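Local coordinates for uncharacterized protein lp_2219 (Lactobacillus plantarum, PDB 3HFQ) that is of unknown function but folds as a seven-bladed beta-propeller of the lactonase family, consistent with a relationship to lactone-hydrolysing enzymes, at residues D139-H144 against V156-S161; N262-F267 against I281-D286; T149-L154 against Y216-G221; T14-Y19 against D33-A38; R97-S102 against Y167-A172. The protein carries 1 engineered substitution. All blocks are in the same frame, centred on the assembly; numbering follows the deposited sequence.

Following the chain from the N terminus, interaction 4 comes first: it closes the short hairpin loop between strands 17-24 and 29-38, in the blade that also takes up the C-terminal strand. Interaction 5 then opens at 97-102 and closes at 167-172, joining two consecutive blades. Interaction 1, the hairpin contact of 139-144 with 156-161, falls wholly within that span. Interaction 3 starts at 149-154, between the two segments of interaction 1, and ends at 216-221, so it crosses both interactions 1 and 5 and links the middle blade to the one after it. Interaction 2 closes last, in the hairpin of strands 263-269 and 275-282, separate from the others.

Interaction 1. Residues D139-H144 against V156-S161; sequences DGSHIH and VIDLGS. With PO4 (phosphate ion), chain C.
V156 and I143 touch through their methyls in the first hairpin of a propeller blade, where strand 154-158 runs antiparallel to strand 143-148; CG1 of V156 lies 3.6 Å from CG2 of I143. At I157 the carbonyl takes over: its O accepts the H144 N-H at 3.0 Å, and CA of I143 adds a C-H contact to the same oxygen. D158 sits opposite I143 in a non-hydrogen-bonded pair. With CG anti to the backbone N (chi1 -167°), its carboxylate turns to the loop before strand 143-148, where OD2 accepts from OG of S141 at 2.7 Å and OD1 from N of H142 at 3.0 Å, each well out of the carboxylate plane. L159 donates its N to O of H142 (2.8 Å) and sets CD2 near the edge of the H142 ring, which itself stacks with the ring of Y105. At G160, CA approaches O of G140 to 3.2 Å, and a CB here would collide with that oxygen. S161 returns its N to OD1 of D158, an Asx motif, from the face opposite H142 N. Beyond the strand pair, NE2 of H144 donates to O4 of a phosphate (2.7 Å), probably from the crystallisation liquor, which R190 and R259 also bind. Three donors thus fix the rotation of the buried D158 carboxylate, while H144 and the two arginines form a setting suited to an anion.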
# COMPACT_ATOMS: atom_id res chain seq x y z
N ASP A 139 -13.87 -14.91 5.61
CA ASP A 139 -15.22 -15.08 6.13
C ASP A 139 -16.24 -14.13 5.49
O ASP A 139 -17.44 -14.37 5.53
CB ASP A 139 -15.24 -14.90 7.65
CG ASP A 139 -14.55 -13.62 8.09
OD1 ASP A 139 -15.06 -12.96 9.03
OD2 ASP A 139 -13.49 -13.27 7.52
N GLY A 140 -15.74 -13.04 4.91
CA GLY A 140 -16.62 -12.08 4.27
C GLY A 140 -15.83 -11.17 3.36
O GLY A 140 -14.64 -11.39 3.15
N SER A 141 -16.47 -10.14 2.82
CA SER A 141 -15.78 -9.20 1.94
C SER A 141 -14.75 -8.40 2.72
O SER A 141 -15.05 -7.89 3.80
CB SER A 141 -16.76 -8.25 1.27
OG SER A 141 -16.07 -7.22 0.58
N HIS A 142 -13.55 -8.28 2.17
CA HIS A 142 -12.47 -7.54 2.80
C HIS A 142 -11.74 -6.71 1.74
O HIS A 142 -10.84 -7.21 1.07
CB HIS A 142 -11.50 -8.51 3.47
CG HIS A 142 -12.11 -9.29 4.60
ND1 HIS A 142 -11.79 -10.61 4.86
CD2 HIS A 142 -12.99 -8.93 5.57
CE1 HIS A 142 -12.45 -11.03 5.92
NE2 HIS A 142 -13.19 -10.03 6.37
N ILE A 143 -12.12 -5.44 1.59
CA ILE A 143 -11.49 -4.57 0.61
C ILE A 143 -10.16 -4.09 1.17
O ILE A 143 -10.10 -3.62 2.31
CB ILE A 143 -12.40 -3.35 0.28
CG1 ILE A 143 -13.79 -3.84 -0.14
CG2 ILE A 143 -11.79 -2.54 -0.85
CD1 ILE A 143 -13.78 -4.78 -1.35
N HIS A 144 -9.09 -4.19 0.38
CA HIS A 144 -7.77 -3.80 0.87
C HIS A 144 -7.01 -2.83 -0.01
O HIS A 144 -5.88 -2.44 0.31
CB HIS A 144 -6.93 -5.07 1.05
CG HIS A 144 -6.07 -5.05 2.28
ND1 HIS A 144 -5.31 -3.97 2.64
CD2 HIS A 144 -5.88 -5.99 3.24
CE1 HIS A 144 -4.68 -4.24 3.78
NE2 HIS A 144 -5.01 -5.46 4.16
N VAL A 156 -10.30 -1.90 -7.35
CA VAL A 156 -10.68 -2.20 -5.97
C VAL A 156 -10.49 -3.70 -5.73
O VAL A 156 -11.10 -4.52 -6.40
CB VAL A 156 -12.15 -1.79 -5.73
CG1 VAL A 156 -12.57 -2.14 -4.30
CG2 VAL A 156 -12.32 -0.29 -5.98
N ILE A 157 -9.64 -4.04 -4.77
CA ILE A 157 -9.33 -5.44 -4.48
C ILE A 157 -10.03 -6.01 -3.25
O ILE A 157 -9.94 -5.45 -2.16
CB ILE A 157 -7.81 -5.62 -4.30
CG1 ILE A 157 -7.08 -5.07 -5.54
CG2 ILE A 157 -7.47 -7.09 -4.08
CD1 ILE A 157 -5.57 -5.03 -5.39
N ASP A 158 -10.70 -7.14 -3.42
CA ASP A 158 -11.41 -7.80 -2.33
C ASP A 158 -10.66 -9.08 -1.95
O ASP A 158 -10.74 -10.09 -2.65
CB ASP A 158 -12.84 -8.15 -2.76
CG ASP A 158 -13.72 -8.55 -1.59
OD1 ASP A 158 -13.21 -9.17 -0.63
OD2 ASP A 158 -14.93 -8.26 -1.63
N LEU A 159 -9.92 -9.02 -0.85
CA LEU A 159 -9.16 -10.17 -0.38
C LEU A 159 -10.09 -11.30 0.07
O LEU A 159 -9.78 -12.48 -0.11
CB LEU A 159 -8.25 -9.74 0.78
CG LEU A 159 -7.43 -10.81 1.51
CD1 LEU A 159 -6.12 -10.21 1.99
CD2 LEU A 159 -8.24 -11.37 2.67
N GLY A 160 -11.23 -10.92 0.64
CA GLY A 160 -12.18 -11.89 1.13
C GLY A 160 -12.89 -12.74 0.09
O GLY A 160 -13.18 -13.91 0.33
N SER A 161 -13.17 -12.16 -1.08
CA SER A 161 -13.87 -12.89 -2.13
C SER A 161 -13.02 -13.25 -3.35
O SER A 161 -13.54 -13.76 -4.34
CB SER A 161 -15.08 -12.08 -2.60
OG SER A 161 -14.65 -10.86 -3.18
P PO4 C . -3.90 -7.67 6.27
O1 PO4 C . -3.59 -8.50 7.57
O2 PO4 C . -2.55 -7.32 5.54
O3 PO4 C . -4.82 -8.52 5.31
O4 PO4 C . -4.64 -6.33 6.66

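Interaction 2. Residues N262-F267 against I281-D286; sequences NTLAVF and ISTEGD
N262 reaches across to G285 and D286 from a G1 beta bulge, in which N262 and T263 both face N258 just where strand 263-269 begins its antiparallel hairpin with strand 275-282 in one propeller blade. Its side chain starts at CB, which rests 3.5 Å from O of G285. CG lies beside the backbone N (chi1 -60°), which carries the amide along the G285 carbonyl toward D286. At the tip the two amide atoms part company: OD1 accepts from the backbone N of G260 and of F287, whereas ND2 donates to OD1 of D286 at 2.9 Å. That bond uses the anti lone pair of the carboxylate oxygen, and the amide and carboxylate planes stand 80° apart. The other oxygen of D286, OD2, is bonded to ND2 of N306, so the carboxylate bridges two asparagines.

Behind the amide the backbones pair. L264 and I281 form a hydrogen-bonded pair, with N of L264 2.9 Å from O of I281 and N of I281 3.0 Å from O of L264, and CB of L264 packs on CG2 of I281. T283 has left the strand, yet its CG2 fills the approach to CG of L264 at 3.9 Å, while its OG1 is bonded to N304. N of T283 donates to O of N262 (3.1 Å) from well above the carbonyl plane. A water also donates to O of N262, at 2.7 Å, and lies 2.8 Å from OG of S282.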
# COMPACT_ATOMS: atom_id res chain seq x y z
N ASN A 262 9.59 -13.03 6.44
CA ASN A 262 10.21 -11.73 6.68
C ASN A 262 11.32 -11.32 5.72
O ASN A 262 12.47 -11.11 6.12
CB ASN A 262 10.72 -11.66 8.12
CG ASN A 262 9.61 -11.85 9.14
OD1 ASN A 262 8.46 -11.47 8.90
ND2 ASN A 262 9.95 -12.42 10.29
N THR A 263 10.97 -11.17 4.45
CA THR A 263 11.93 -10.75 3.44
C THR A 263 11.26 -9.87 2.40
O THR A 263 10.05 -9.66 2.42
CB THR A 263 12.46 -11.94 2.62
OG1 THR A 263 11.37 -12.51 1.88
CG2 THR A 263 13.07 -13.01 3.52
N LEU A 264 12.09 -9.34 1.51
CA LEU A 264 11.62 -8.57 0.38
C LEU A 264 12.09 -9.49 -0.73
O LEU A 264 13.25 -9.90 -0.74
CB LEU A 264 12.31 -7.21 0.26
CG LEU A 264 12.00 -6.11 1.27
CD1 LEU A 264 12.52 -4.79 0.73
CD2 LEU A 264 10.50 -6.02 1.51
N ALA A 265 11.19 -9.86 -1.63
CA ALA A 265 11.56 -10.72 -2.75
C ALA A 265 11.64 -9.82 -3.96
O ALA A 265 10.74 -9.02 -4.21
CB ALA A 265 10.51 -11.81 -2.95
N VAL A 266 12.73 -9.94 -4.72
CA VAL A 266 12.94 -9.12 -5.89
C VAL A 266 12.77 -9.93 -7.17
O VAL A 266 13.34 -11.02 -7.30
CB VAL A 266 14.36 -8.52 -5.89
CG1 VAL A 266 14.50 -7.50 -7.01
CG2 VAL A 266 14.65 -7.88 -4.53
N PHE A 267 11.99 -9.39 -8.10
CA PHE A 267 11.74 -10.05 -9.37
C PHE A 267 12.12 -9.17 -10.54
O PHE A 267 11.91 -7.96 -10.52
CB PHE A 267 10.25 -10.40 -9.54
CG PHE A 267 9.72 -11.37 -8.53
CD1 PHE A 267 9.38 -10.96 -7.25
CD2 PHE A 267 9.55 -12.71 -8.88
CE1 PHE A 267 8.86 -11.86 -6.33
CE2 PHE A 267 9.03 -13.62 -7.96
CZ PHE A 267 8.69 -13.20 -6.68
N ILE A 281 15.77 -11.11 0.46
CA ILE A 281 16.61 -10.48 1.48
C ILE A 281 15.82 -10.16 2.74
O ILE A 281 14.73 -9.58 2.68
CB ILE A 281 17.28 -9.20 0.92
CG1 ILE A 281 18.22 -8.60 1.96
CG2 ILE A 281 16.21 -8.19 0.49
CD1 ILE A 281 19.16 -7.54 1.40
N SER A 282 16.37 -10.55 3.88
CA SER A 282 15.72 -10.32 5.16
C SER A 282 15.43 -8.84 5.40
O SER A 282 16.20 -7.97 4.99
CB SER A 282 16.59 -10.85 6.30
OG SER A 282 16.04 -10.52 7.57
N THR A 283 14.31 -8.56 6.07
CA THR A 283 13.93 -7.19 6.40
C THR A 283 14.49 -6.81 7.77
O THR A 283 14.26 -5.70 8.26
CB THR A 283 12.40 -7.01 6.39
OG1 THR A 283 11.80 -7.91 7.33
CG2 THR A 283 11.84 -7.29 5.00
N GLU A 284 15.25 -7.72 8.38
CA GLU A 284 15.87 -7.50 9.69
C GLU A 284 14.85 -7.14 10.78
O GLU A 284 15.10 -6.29 11.63
CB GLU A 284 16.91 -6.38 9.59
CG GLU A 284 18.05 -6.64 8.61
CD GLU A 284 18.78 -7.95 8.86
OE1 GLU A 284 18.86 -8.39 10.03
OE2 GLU A 284 19.29 -8.54 7.89
N GLY A 285 13.71 -7.81 10.73
CA GLY A 285 12.66 -7.57 11.71
C GLY A 285 11.51 -8.51 11.45
O GLY A 285 11.59 -9.34 10.54
N ASP A 286 10.44 -8.39 12.22
CA ASP A 286 9.29 -9.27 12.05
C ASP A 286 8.08 -8.54 11.46
O ASP A 286 7.72 -7.45 11.90
CB ASP A 286 8.93 -9.92 13.40
CG ASP A 286 7.88 -11.01 13.27
OD1 ASP A 286 7.99 -11.86 12.35
OD2 ASP A 286 6.94 -11.04 14.10
O HOH W 1 14.10 -12.56 7.79

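Interaction 3. Residues T149-L154 against Y216-G221; sequences TPDNRL and YDTQTG. Engineered in segment 216-221: T218 (natural residue Ala).
The type I beta turn T149-N152, which connects strands 143-148 and 154-158 of one propeller blade, abuts the end of strand 210-217 and the turn after it in the next blade. D151 is the hub. Its CG lies between the backbone N and the carbonyl carbon (chi1 60°), which brings the carboxylate between both blades. OD1 accepts from OH of Y216 at 2.7 Å, on the syn side and close to the carboxylate plane, and from OG1 of T149 at 2.6 Å, almost head-on. OD2 forms a salt bridge with NE of R153 (2.7 Å). The extended R153 chain passes the Y216 hydroxyl and sends NH2 to O of T218, 3.0 Å away; NH1 is bonded to N168. CA of G221 lies over one guanidinium face, 3.6 Å from NE, and a CB there would collide with that nitrogen. P150 adds an apolar touch, CD to CE2 of Y216 at 3.9 Å. The engineered T218 brings CG2 up to CB of D151. With an alanine at D151, the Y216 hydroxyl would probably lose this acceptor and the R153 guanidinium, without its counter-charge, would be freer to turn. One carboxylate thus serves two hydroxyls and an arginine, and its negative charge is likely to be largely offset by R153, which extends the same network to a backbone carbonyl of the next blade.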
# COMPACT_ATOMS: atom_id res chain seq x y z
N THR A 149 -6.23 3.35 -12.06
CA THR A 149 -5.67 2.55 -13.14
C THR A 149 -5.03 3.55 -14.11
O THR A 149 -5.23 4.76 -13.97
CB THR A 149 -6.76 1.77 -13.92
OG1 THR A 149 -7.67 2.69 -14.52
CG2 THR A 149 -7.52 0.84 -12.99
N PRO A 150 -4.28 3.07 -15.10
CA PRO A 150 -3.63 3.96 -16.07
C PRO A 150 -4.59 4.93 -16.76
O PRO A 150 -4.22 6.06 -17.07
CB PRO A 150 -2.98 2.98 -17.05
CG PRO A 150 -2.63 1.82 -16.17
CD PRO A 150 -3.89 1.66 -15.35
N ASP A 151 -5.83 4.48 -17.00
CA ASP A 151 -6.82 5.33 -17.66
C ASP A 151 -7.79 5.96 -16.67
O ASP A 151 -8.91 6.35 -17.02
CB ASP A 151 -7.56 4.52 -18.74
CG ASP A 151 -8.29 3.32 -18.19
OD1 ASP A 151 -7.87 2.79 -17.13
OD2 ASP A 151 -9.26 2.87 -18.83
N ASN A 152 -7.34 6.06 -15.43
CA ASN A 152 -8.08 6.69 -14.34
C ASN A 152 -9.39 6.08 -13.87
O ASN A 152 -10.29 6.79 -13.41
CB ASN A 152 -8.26 8.17 -14.66
CG ASN A 152 -6.93 8.91 -14.67
OD1 ASN A 152 -6.28 9.04 -13.63
ND2 ASN A 152 -6.52 9.38 -15.84
N ARG A 153 -9.51 4.76 -14.00
CA ARG A 153 -10.68 4.07 -13.48
C ARG A 153 -10.15 3.68 -12.10
O ARG A 153 -8.99 3.97 -11.78
CB ARG A 153 -11.00 2.83 -14.32
CG ARG A 153 -11.35 3.13 -15.78
CD ARG A 153 -11.69 1.84 -16.51
NE ARG A 153 -11.60 1.95 -17.97
CZ ARG A 153 -12.64 2.11 -18.79
NH1 ARG A 153 -13.87 2.18 -18.31
NH2 ARG A 153 -12.44 2.17 -20.10
N LEU A 154 -10.96 3.03 -11.27
CA LEU A 154 -10.50 2.67 -9.93
C LEU A 154 -10.46 1.16 -9.73
O LEU A 154 -11.47 0.48 -9.88
CB LEU A 154 -11.41 3.28 -8.86
CG LEU A 154 -10.93 3.14 -7.41
CD1 LEU A 154 -9.83 4.18 -7.15
CD2 LEU A 154 -12.09 3.36 -6.42
N TYR A 216 -3.66 -5.52 -18.72
CA TYR A 216 -4.79 -4.60 -18.59
C TYR A 216 -5.08 -3.93 -19.93
O TYR A 216 -4.16 -3.52 -20.63
CB TYR A 216 -4.47 -3.52 -17.55
CG TYR A 216 -5.58 -2.51 -17.33
CD1 TYR A 216 -6.77 -2.88 -16.70
CD2 TYR A 216 -5.45 -1.19 -17.75
CE1 TYR A 216 -7.79 -1.96 -16.49
CE2 TYR A 216 -6.46 -0.26 -17.55
CZ TYR A 216 -7.63 -0.65 -16.91
OH TYR A 216 -8.63 0.27 -16.69
N ASP A 217 -6.36 -3.84 -20.28
CA ASP A 217 -6.77 -3.21 -21.53
C ASP A 217 -7.61 -1.97 -21.22
O ASP A 217 -8.70 -2.08 -20.66
CB ASP A 217 -7.58 -4.19 -22.38
CG ASP A 217 -7.90 -3.65 -23.76
OD1 ASP A 217 -7.54 -2.49 -24.06
OD2 ASP A 217 -8.52 -4.39 -24.56
N THR A 218 -7.10 -0.80 -21.59
CA THR A 218 -7.84 0.43 -21.32
C THR A 218 -9.17 0.49 -22.07
O THR A 218 -10.11 1.14 -21.61
CB THR A 218 -7.01 1.67 -21.67
OG1 THR A 218 -6.64 1.62 -23.06
CG2 THR A 218 -5.75 1.72 -20.82
N GLN A 219 -9.25 -0.19 -23.20
CA GLN A 219 -10.49 -0.18 -23.98
C GLN A 219 -11.63 -0.91 -23.28
O GLN A 219 -12.79 -0.49 -23.38
CB GLN A 219 -10.26 -0.81 -25.37
CG GLN A 219 -9.26 -0.04 -26.23
CD GLN A 219 -9.34 -0.41 -27.70
OE1 GLN A 219 -9.28 -1.59 -28.06
NE2 GLN A 219 -9.47 0.60 -28.56
N THR A 220 -11.32 -1.98 -22.56
CA THR A 220 -12.34 -2.74 -21.84
C THR A 220 -12.32 -2.46 -20.34
O THR A 220 -13.27 -2.79 -19.64
CB THR A 220 -12.15 -4.27 -22.01
OG1 THR A 220 -10.89 -4.66 -21.43
CG2 THR A 220 -12.18 -4.66 -23.48
N GLY A 221 -11.25 -1.85 -19.86
CA GLY A 221 -11.15 -1.59 -18.44
C GLY A 221 -11.15 -2.91 -17.69
O GLY A 221 -11.64 -3.00 -16.57

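Interaction 4. Residues T14-Y19 against D33-A38; sequences TSQGIY and DGLLAA
The Y19 ring carries L35 on one face, with CD1 in a CH-pi contact 4.0 Å from the ring centroid and 13° off the normal. At the ring edge OG of S15 lies in plane, and the phenol OH accepts the backbone N-H of Q16 at 2.9 Å, so the ring is fixed at its far end by its own segment. L35 reaches this position because CG stands anti to the backbone N (chi1 -176°), which carries its methyl fork over the opposite strand: CD1 also comes 3.3 Å from O of I18, and CD2 packs on CB of Q16 at 3.8 Å. Beneath the side chains the register slips by one residue, making a classic beta bulge in which L36 and A37 both face I18. O of I18 accepts N of L36 at 2.6 Å and N of A37 at 3.2 Å, while N of I18 returns a bond to O of A37 (2.9 Å). G17, across from A38, could hold no CB, which would run into O of A37. Strand 29-38 is an outermost strand of this four-stranded blade; strand 17-24 separates it from strand 2-9, which pairs in turn with the C-terminal strand 334-339 in the arrangement that closes the propeller ring. I18, L36 and A37 pack against strands 52-59 and 62-71 of the following blade, while Y19 touches T9 and P332.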
# COMPACT_ATOMS: atom_id res chain seq x y z
N THR A 14 2.94 1.29 21.90
CA THR A 14 3.74 2.46 22.26
C THR A 14 3.70 3.63 21.28
O THR A 14 4.09 4.74 21.63
CB THR A 14 5.21 2.08 22.47
OG1 THR A 14 5.97 3.25 22.77
CG2 THR A 14 5.77 1.41 21.23
N SER A 15 3.24 3.39 20.05
CA SER A 15 3.18 4.45 19.05
C SER A 15 2.18 5.54 19.41
O SER A 15 1.13 5.27 19.99
CB SER A 15 2.80 3.86 17.69
OG SER A 15 2.56 4.89 16.74
N GLN A 16 2.51 6.79 19.06
CA GLN A 16 1.62 7.91 19.34
C GLN A 16 1.00 8.47 18.06
O GLN A 16 0.28 9.48 18.10
CB GLN A 16 2.37 9.03 20.07
CG GLN A 16 2.78 8.67 21.48
CD GLN A 16 3.51 9.80 22.17
OE1 GLN A 16 4.53 10.28 21.69
NE2 GLN A 16 2.98 10.24 23.31
N GLY A 17 1.27 7.83 16.93
CA GLY A 17 0.70 8.30 15.68
C GLY A 17 1.60 8.21 14.46
O GLY A 17 2.24 7.19 14.21
N ILE A 18 1.65 9.31 13.70
CA ILE A 18 2.45 9.38 12.49
C ILE A 18 3.83 9.95 12.80
O ILE A 18 3.96 11.02 13.40
CB ILE A 18 1.76 10.26 11.43
CG1 ILE A 18 0.36 9.71 11.14
CG2 ILE A 18 2.58 10.31 10.15
CD1 ILE A 18 -0.51 10.62 10.31
N TYR A 19 4.87 9.22 12.40
CA TYR A 19 6.24 9.67 12.62
C TYR A 19 6.87 10.15 11.32
O TYR A 19 6.33 9.91 10.24
CB TYR A 19 7.10 8.55 13.23
CG TYR A 19 6.67 8.16 14.63
CD1 TYR A 19 5.58 7.32 14.83
CD2 TYR A 19 7.31 8.69 15.75
CE1 TYR A 19 5.13 7.01 16.11
CE2 TYR A 19 6.87 8.39 17.04
CZ TYR A 19 5.78 7.55 17.21
OH TYR A 19 5.33 7.24 18.48
N ASP A 33 12.99 11.07 13.05
CA ASP A 33 13.12 12.37 13.70
C ASP A 33 12.08 12.67 14.76
O ASP A 33 12.26 13.59 15.56
CB ASP A 33 13.12 13.48 12.64
CG ASP A 33 14.21 13.29 11.59
OD1 ASP A 33 15.35 12.98 11.98
OD2 ASP A 33 13.92 13.45 10.39
N GLY A 34 11.00 11.91 14.79
CA GLY A 34 9.99 12.15 15.80
C GLY A 34 8.56 12.12 15.29
O GLY A 34 8.31 11.92 14.10
N LEU A 35 7.63 12.31 16.21
CA LEU A 35 6.21 12.31 15.92
C LEU A 35 5.79 13.54 15.13
O LEU A 35 6.10 14.67 15.51
CB LEU A 35 5.43 12.25 17.23
CG LEU A 35 3.91 12.13 17.15
CD1 LEU A 35 3.53 10.73 16.68
CD2 LEU A 35 3.30 12.41 18.53
N LEU A 36 5.08 13.33 14.03
CA LEU A 36 4.59 14.42 13.20
C LEU A 36 3.16 14.75 13.60
O LEU A 36 2.78 15.92 13.70
CB LEU A 36 4.64 14.04 11.72
CG LEU A 36 4.03 15.05 10.74
CD1 LEU A 36 4.82 16.36 10.77
CD2 LEU A 36 4.05 14.47 9.34
N ALA A 37 2.36 13.72 13.85
CA ALA A 37 0.97 13.94 14.23
C ALA A 37 0.46 12.90 15.22
O ALA A 37 0.54 11.70 14.98
CB ALA A 37 0.09 13.94 12.99
N ALA A 38 -0.07 13.38 16.34
CA ALA A 38 -0.63 12.49 17.35
C ALA A 38 -2.01 12.10 16.86
O ALA A 38 -2.88 12.95 16.68
CB ALA A 38 -0.72 13.21 18.69

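Interaction 5. Residues R97-S102 against Y167-A172; sequences RQLVYS and YNVSDA
V169 is wedged among R97, L99 and Y101, joining the blade built from strands 90-94, 99-104, 109-115 and 121-128 to the blade that follows it. The van der Waals contacts radiate from its branches. CG1 of V169 meets CD1 of L99 tip to tip at 3.7 Å, and the same methyl lies 3.6 Å from OH of Y101, at the edge of the phenol ring and near its plane. CG2 touches the same hydroxyl, which is hydrogen-bonded to OD2 of D94.

Flat against aliphatic is the second kind. The R97 chain, extended from CG to NE, lays one face of its guanidinium over V169, with CB 3.7 Å from CZ and centred above the group. NH1 forms a salt bridge with D94, and NH2 donates to O of N152, so the ends of the group are tied down while the valine fills this face.

Water supplies the polar part, since no direct hydrogen bond spans the two segments. One water, in the guanidinium plane, accepts from NE of R97 (2.7 Å) and donates to O of V169 and to OD1 of D171, each at 2.8 Å. A second donates to O of R97 (2.7 Å) and O of D171. With a leucine in place of R97, D94 would probably be left without its ion pair and the first water without its donor. D171 and R97 carry opposite charges but meet through water, so any attraction between them is likely to be softened, and the seam combines a valine-centred van der Waals patch with water-bridged polar groups.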
# COMPACT_ATOMS: atom_id res chain seq x y z
N ARG A 97 -9.31 14.63 -10.11
CA ARG A 97 -10.69 14.75 -9.65
C ARG A 97 -10.83 15.37 -8.25
O ARG A 97 -11.93 15.70 -7.83
CB ARG A 97 -11.37 13.37 -9.62
CG ARG A 97 -11.47 12.66 -10.97
CD ARG A 97 -12.36 11.42 -10.85
NE ARG A 97 -12.53 10.72 -12.12
CZ ARG A 97 -11.76 9.71 -12.54
NH1 ARG A 97 -10.76 9.29 -11.78
NH2 ARG A 97 -12.00 9.13 -13.71
N GLN A 98 -9.71 15.51 -7.55
CA GLN A 98 -9.71 16.05 -6.20
C GLN A 98 -10.61 15.21 -5.29
O GLN A 98 -11.53 15.71 -4.64
CB GLN A 98 -10.16 17.52 -6.21
CG GLN A 98 -9.08 18.46 -6.73
CD GLN A 98 -7.86 18.50 -5.80
OE1 GLN A 98 -7.96 18.97 -4.67
NE2 GLN A 98 -6.73 18.00 -6.29
N LEU A 99 -10.32 13.91 -5.26
CA LEU A 99 -11.05 12.95 -4.44
C LEU A 99 -10.06 12.11 -3.65
O LEU A 99 -8.89 12.00 -4.01
CB LEU A 99 -11.87 12.01 -5.34
CG LEU A 99 -12.95 12.54 -6.28
CD1 LEU A 99 -13.48 11.39 -7.14
CD2 LEU A 99 -14.08 13.18 -5.49
N VAL A 100 -10.54 11.51 -2.56
CA VAL A 100 -9.72 10.62 -1.73
C VAL A 100 -10.47 9.30 -1.66
O VAL A 100 -11.67 9.27 -1.42
CB VAL A 100 -9.52 11.19 -0.30
CG1 VAL A 100 -9.00 10.09 0.64
CG2 VAL A 100 -8.50 12.34 -0.34
N TYR A 101 -9.76 8.20 -1.90
CA TYR A 101 -10.37 6.87 -1.86
C TYR A 101 -9.85 6.10 -0.65
O TYR A 101 -8.69 6.26 -0.26
CB TYR A 101 -10.02 6.07 -3.11
CG TYR A 101 -10.32 6.76 -4.42
CD1 TYR A 101 -11.63 7.01 -4.82
CD2 TYR A 101 -9.29 7.14 -5.28
CE1 TYR A 101 -11.91 7.63 -6.04
CE2 TYR A 101 -9.55 7.76 -6.49
CZ TYR A 101 -10.87 8.00 -6.87
OH TYR A 101 -11.12 8.63 -8.07
N SER A 102 -10.70 5.26 -0.07
CA SER A 102 -10.28 4.44 1.06
C SER A 102 -10.91 3.06 0.97
O SER A 102 -12.00 2.90 0.39
CB SER A 102 -10.64 5.10 2.40
OG SER A 102 -12.03 5.32 2.52
N TYR A 167 -13.76 0.03 -11.29
CA TYR A 167 -14.90 0.94 -11.27
C TYR A 167 -14.62 2.24 -12.02
O TYR A 167 -13.50 2.74 -12.01
CB TYR A 167 -15.24 1.35 -9.84
CG TYR A 167 -15.88 0.30 -8.97
CD1 TYR A 167 -17.26 0.12 -8.97
CD2 TYR A 167 -15.11 -0.48 -8.12
CE1 TYR A 167 -17.87 -0.83 -8.14
CE2 TYR A 167 -15.70 -1.43 -7.28
CZ TYR A 167 -17.08 -1.59 -7.30
OH TYR A 167 -17.66 -2.52 -6.47
N ASN A 168 -15.66 2.78 -12.66
CA ASN A 168 -15.53 4.06 -13.33
C ASN A 168 -15.87 5.06 -12.23
O ASN A 168 -16.69 4.76 -11.36
CB ASN A 168 -16.51 4.17 -14.49
CG ASN A 168 -16.15 3.25 -15.63
OD1 ASN A 168 -14.99 3.19 -16.04
ND2 ASN A 168 -17.13 2.52 -16.15
N VAL A 169 -15.25 6.23 -12.26
CA VAL A 169 -15.49 7.24 -11.24
C VAL A 169 -16.11 8.50 -11.84
O VAL A 169 -15.65 8.97 -12.88
CB VAL A 169 -14.17 7.65 -10.54
CG1 VAL A 169 -14.47 8.50 -9.31
CG2 VAL A 169 -13.38 6.41 -10.16
N SER A 170 -17.14 9.02 -11.19
CA SER A 170 -17.80 10.24 -11.68
C SER A 170 -17.13 11.44 -11.02
O SER A 170 -16.44 11.29 -10.00
CB SER A 170 -19.29 10.22 -11.33
OG SER A 170 -19.49 10.38 -9.94
N ASP A 171 -17.33 12.63 -11.59
CA ASP A 171 -16.75 13.84 -11.03
C ASP A 171 -17.28 14.11 -9.63
O ASP A 171 -16.56 14.61 -8.77
CB ASP A 171 -17.07 15.06 -11.91
CG ASP A 171 -16.44 14.97 -13.29
OD1 ASP A 171 -15.48 14.20 -13.46
OD2 ASP A 171 -16.91 15.69 -14.19
N ALA A 172 -18.55 13.78 -9.41
CA ALA A 172 -19.21 14.00 -8.13
C ALA A 172 -18.70 13.07 -7.03
O ALA A 172 -18.97 13.29 -5.85
CB ALA A 172 -20.72 13.83 -8.29
O HOH W 2 -14.04 15.71 -9.45
O HOH W 3 -14.70 11.53 -13.56